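Long-range contact in adhesin A (Fusobacterium nucleatum, PDB 3ETZ), which probably mediates bacterial attachment to host cells, as a helical-hairpin adhesin that oligomerises through a leucine chain: residues A[35-40]-A[97-102]. The protein carries 1 engineered substitution. Residues are numbered along the deposited sequence; the frame is centred on the assembly and turned at random.
Sequences QADAAR and VISDFE
Ala36 and Ile98 mark the closest backbone approach of the two segments, their CA atoms 4.9 Å apart, and the axes of these short helical segments come within 8.8 Å at 142° between their N-to-C directions. This is the antiparallel helix-loop-helix hairpin of FadA, in which helix 5-63 pairs with helix 70-108, and it is an example of small alanines on one helix facing branched and aromatic side chains on the other. The methyl of Ala36 rests against the root of Phe101, its CB 3.8 Å from Phe101 CB. With CG anti to the backbone N, the Phe101 ring is carried onward to meet Phe29, also on helix 5-63. Val97 rests CG1 against Gln35 O and Ala36 CA, while the CB of Ala39 touches both this methyl and Ile98 CG1. Ile98 then bridges the apolar seam and its charged margin: CD1 packs on the aliphatic part of Arg40, 3.7 Å from its CG, and CG2 lies over one face of the guanidinium, offset toward its rim. Arg40 extends from CG to NE across the isoleucine, so that its terminal group reaches Glu102 in a salt bridge joining the two helices. Arg40 NH2 donates nearly within the guanidinium plane at an N-H...O angle of 158°, meeting Glu102 OE2 at 3.1 Å on the anti side, 32° out of the carboxylate plane.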
ATOM      1  N   GLN A  35      -7.335   0.118  -5.740  1.00 26.51           N
ATOM      2  CA  GLN A  35      -5.925   0.127  -5.325  1.00 25.99           C
ATOM      3  C   GLN A  35      -5.809   0.026  -3.792  1.00 26.44           C
ATOM      4  O   GLN A  35      -4.920  -0.626  -3.274  1.00 27.52           O
ATOM      5  CB  GLN A  35      -5.228   1.414  -5.798  1.00 26.92           C
ATOM      6  CG  GLN A  35      -5.014   1.466  -7.345  1.00 27.36           C
ATOM      7  CD  GLN A  35      -4.563   2.826  -7.850  1.00 30.34           C
ATOM      8  OE1 GLN A  35      -4.467   3.777  -7.089  1.00 35.99           O
ATOM      9  NE2 GLN A  35      -4.292   2.919  -9.146  1.00 31.25           N
ATOM     10  N   ALA A  36      -6.716   0.674  -3.071  1.00 28.03           N
ATOM     11  CA  ALA A  36      -6.688   0.641  -1.615  1.00 28.83           C
ATOM     12  C   ALA A  36      -7.136  -0.731  -1.140  1.00 30.78           C
ATOM     13  O   ALA A  36      -6.563  -1.268  -0.186  1.00 29.99           O
ATOM     14  CB  ALA A  36      -7.603   1.746  -1.038  1.00 29.27           C
ATOM     15  N   ASP A  37      -8.148  -1.304  -1.813  1.00 31.72           N
ATOM     16  CA  ASP A  37      -8.639  -2.635  -1.453  1.00 31.81           C
ATOM     17  C   ASP A  37      -7.516  -3.657  -1.621  1.00 31.28           C
ATOM     18  O   ASP A  37      -7.351  -4.539  -0.782  1.00 29.04           O
ATOM     19  CB  ASP A  37      -9.848  -3.075  -2.313  1.00 34.13           C
ATOM     20  CG  ASP A  37     -11.136  -2.296  -1.994  1.00 34.34           C
ATOM     21  OD1 ASP A  37     -11.235  -1.714  -0.903  1.00 34.33           O
ATOM     22  OD2 ASP A  37     -12.056  -2.278  -2.847  1.00 36.75           O
ATOM     23  N   ALA A  38      -6.748  -3.549  -2.706  1.00 28.64           N
ATOM     24  CA  ALA A  38      -5.629  -4.465  -2.927  1.00 24.48           C
ATOM     25  C   ALA A  38      -4.559  -4.289  -1.855  1.00 24.36           C
ATOM     26  O   ALA A  38      -4.025  -5.260  -1.315  1.00 27.59           O
ATOM     27  CB  ALA A  38      -4.992  -4.225  -4.327  1.00 25.64           C
ATOM     28  N   ALA A  39      -4.189  -3.045  -1.593  1.00 22.70           N
ATOM     29  CA  ALA A  39      -3.186  -2.764  -0.585  1.00 23.74           C
ATOM     30  C   ALA A  39      -3.624  -3.354   0.776  1.00 27.73           C
ATOM     31  O   ALA A  39      -2.799  -3.841   1.550  1.00 27.76           O
ATOM     32  CB  ALA A  39      -2.985  -1.235  -0.455  1.00 26.14           C
ATOM     33  N   ARG A  40      -4.917  -3.276   1.082  1.00 27.66           N
ATOM     34  CA  ARG A  40      -5.404  -3.839   2.343  1.00 31.14           C
ATOM     35  C   ARG A  40      -5.102  -5.321   2.446  1.00 27.98           C
ATOM     36  O   ARG A  40      -4.628  -5.776   3.486  1.00 27.82           O
ATOM     37  CB  ARG A  40      -6.917  -3.649   2.501  1.00 30.79           C
ATOM     38  CG  ARG A  40      -7.335  -2.261   2.900  1.00 35.02           C
ATOM     39  CD  ARG A  40      -8.867  -2.224   3.006  1.00 36.40           C
ATOM     40  NE  ARG A  40      -9.386  -0.869   3.132  1.00 35.57           N
ATOM     41  CZ  ARG A  40      -9.327  -0.148   4.246  1.00 39.98           C
ATOM     42  NH1 ARG A  40      -8.764  -0.648   5.339  1.00 40.64           N
ATOM     43  NH2 ARG A  40      -9.850   1.069   4.283  1.00 38.86           N
ATOM     44  N   VAL A  97      -1.211   4.237   1.086  1.00 30.47           N
ATOM     45  CA  VAL A  97      -2.207   4.144   0.018  1.00 30.55           C
ATOM     46  C   VAL A  97      -3.599   4.070   0.626  1.00 31.73           C
ATOM     47  O   VAL A  97      -4.517   4.762   0.191  1.00 30.70           O
ATOM     48  CB  VAL A  97      -1.999   2.883  -0.867  1.00 32.92           C
ATOM     49  CG1 VAL A  97      -3.239   2.624  -1.735  1.00 34.06           C
ATOM     50  CG2 VAL A  97      -0.777   3.084  -1.764  1.00 31.68           C
ATOM     51  N   ILE A  98      -3.748   3.238   1.647  1.00 30.43           N
ATOM     52  CA  ILE A  98      -5.030   3.067   2.313  1.00 32.12           C
ATOM     53  C   ILE A  98      -5.441   4.379   3.000  1.00 33.69           C
ATOM     54  O   ILE A  98      -6.590   4.824   2.900  1.00 35.24           O
ATOM     55  CB  ILE A  98      -4.945   1.926   3.359  1.00 33.87           C
ATOM     56  CG1 ILE A  98      -4.633   0.606   2.640  1.00 33.72           C
ATOM     57  CG2 ILE A  98      -6.229   1.858   4.176  1.00 31.28           C
ATOM     58  CD1 ILE A  98      -4.153  -0.514   3.571  1.00 33.21           C
ATOM     59  N   SER A  99      -4.487   4.979   3.694  1.00 34.21           N
ATOM     60  CA  SER A  99      -4.677   6.240   4.399  1.00 36.79           C
ATOM     61  C   SER A  99      -5.094   7.366   3.430  1.00 38.39           C
ATOM     62  O   SER A  99      -6.045   8.114   3.686  1.00 38.04           O
ATOM     63  CB  SER A  99      -3.375   6.612   5.098  1.00 37.14           C
ATOM     64  OG  SER A  99      -3.475   7.893   5.672  1.00 44.48           O
ATOM     65  N   ASP A 100      -4.375   7.500   2.328  1.00 38.16           N
ATOM     66  CA  ASP A 100      -4.734   8.520   1.368  1.00 41.27           C
ATOM     67  C   ASP A 100      -6.150   8.311   0.842  1.00 41.74           C
ATOM     68  O   ASP A 100      -6.890   9.275   0.684  1.00 42.50           O
ATOM     69  CB  ASP A 100      -3.740   8.542   0.216  1.00 42.48           C
ATOM     70  CG  ASP A 100      -2.383   9.033   0.649  1.00 48.43           C
ATOM     71  OD1 ASP A 100      -2.311   9.705   1.708  1.00 51.51           O
ATOM     72  OD2 ASP A 100      -1.392   8.763  -0.065  1.00 51.80           O
ATOM     73  N   PHE A 101      -6.547   7.066   0.584  1.00 42.49           N
ATOM     74  CA  PHE A 101      -7.892   6.845   0.063  1.00 41.37           C
ATOM     75  C   PHE A 101      -8.988   7.138   1.094  1.00 43.99           C
ATOM     76  O   PHE A 101     -10.089   7.573   0.720  1.00 42.35           O
ATOM     77  CB  PHE A 101      -8.079   5.420  -0.450  1.00 39.61           C
ATOM     78  CG  PHE A 101      -9.458   5.167  -0.991  1.00 39.52           C
ATOM     79  CD1 PHE A 101      -9.854   5.718  -2.208  1.00 39.49           C
ATOM     80  CD2 PHE A 101     -10.396   4.456  -0.241  1.00 39.51           C
ATOM     81  CE1 PHE A 101     -11.169   5.569  -2.673  1.00 38.05           C
ATOM     82  CE2 PHE A 101     -11.710   4.303  -0.696  1.00 41.54           C
ATOM     83  CZ  PHE A 101     -12.095   4.866  -1.921  1.00 41.13           C
ATOM     84  N   GLU A 102      -8.717   6.882   2.378  1.00 42.91           N
ATOM     85  CA  GLU A 102      -9.725   7.163   3.399  1.00 45.19           C
ATOM     86  C   GLU A 102      -9.887   8.673   3.497  1.00 46.35           C
ATOM     87  O   GLU A 102     -11.007   9.173   3.549  1.00 47.75           O
ATOM     88  CB  GLU A 102      -9.331   6.566   4.760  1.00 43.92           C
ATOM     89  CG  GLU A 102      -9.292   5.042   4.759  1.00 44.22           C
ATOM     90  CD  GLU A 102      -8.934   4.437   6.116  1.00 47.04           C
ATOM     91  OE1 GLU A 102      -8.142   5.054   6.865  1.00 48.81           O
ATOM     92  OE2 GLU A 102      -9.430   3.327   6.418  1.00 45.65           O
TER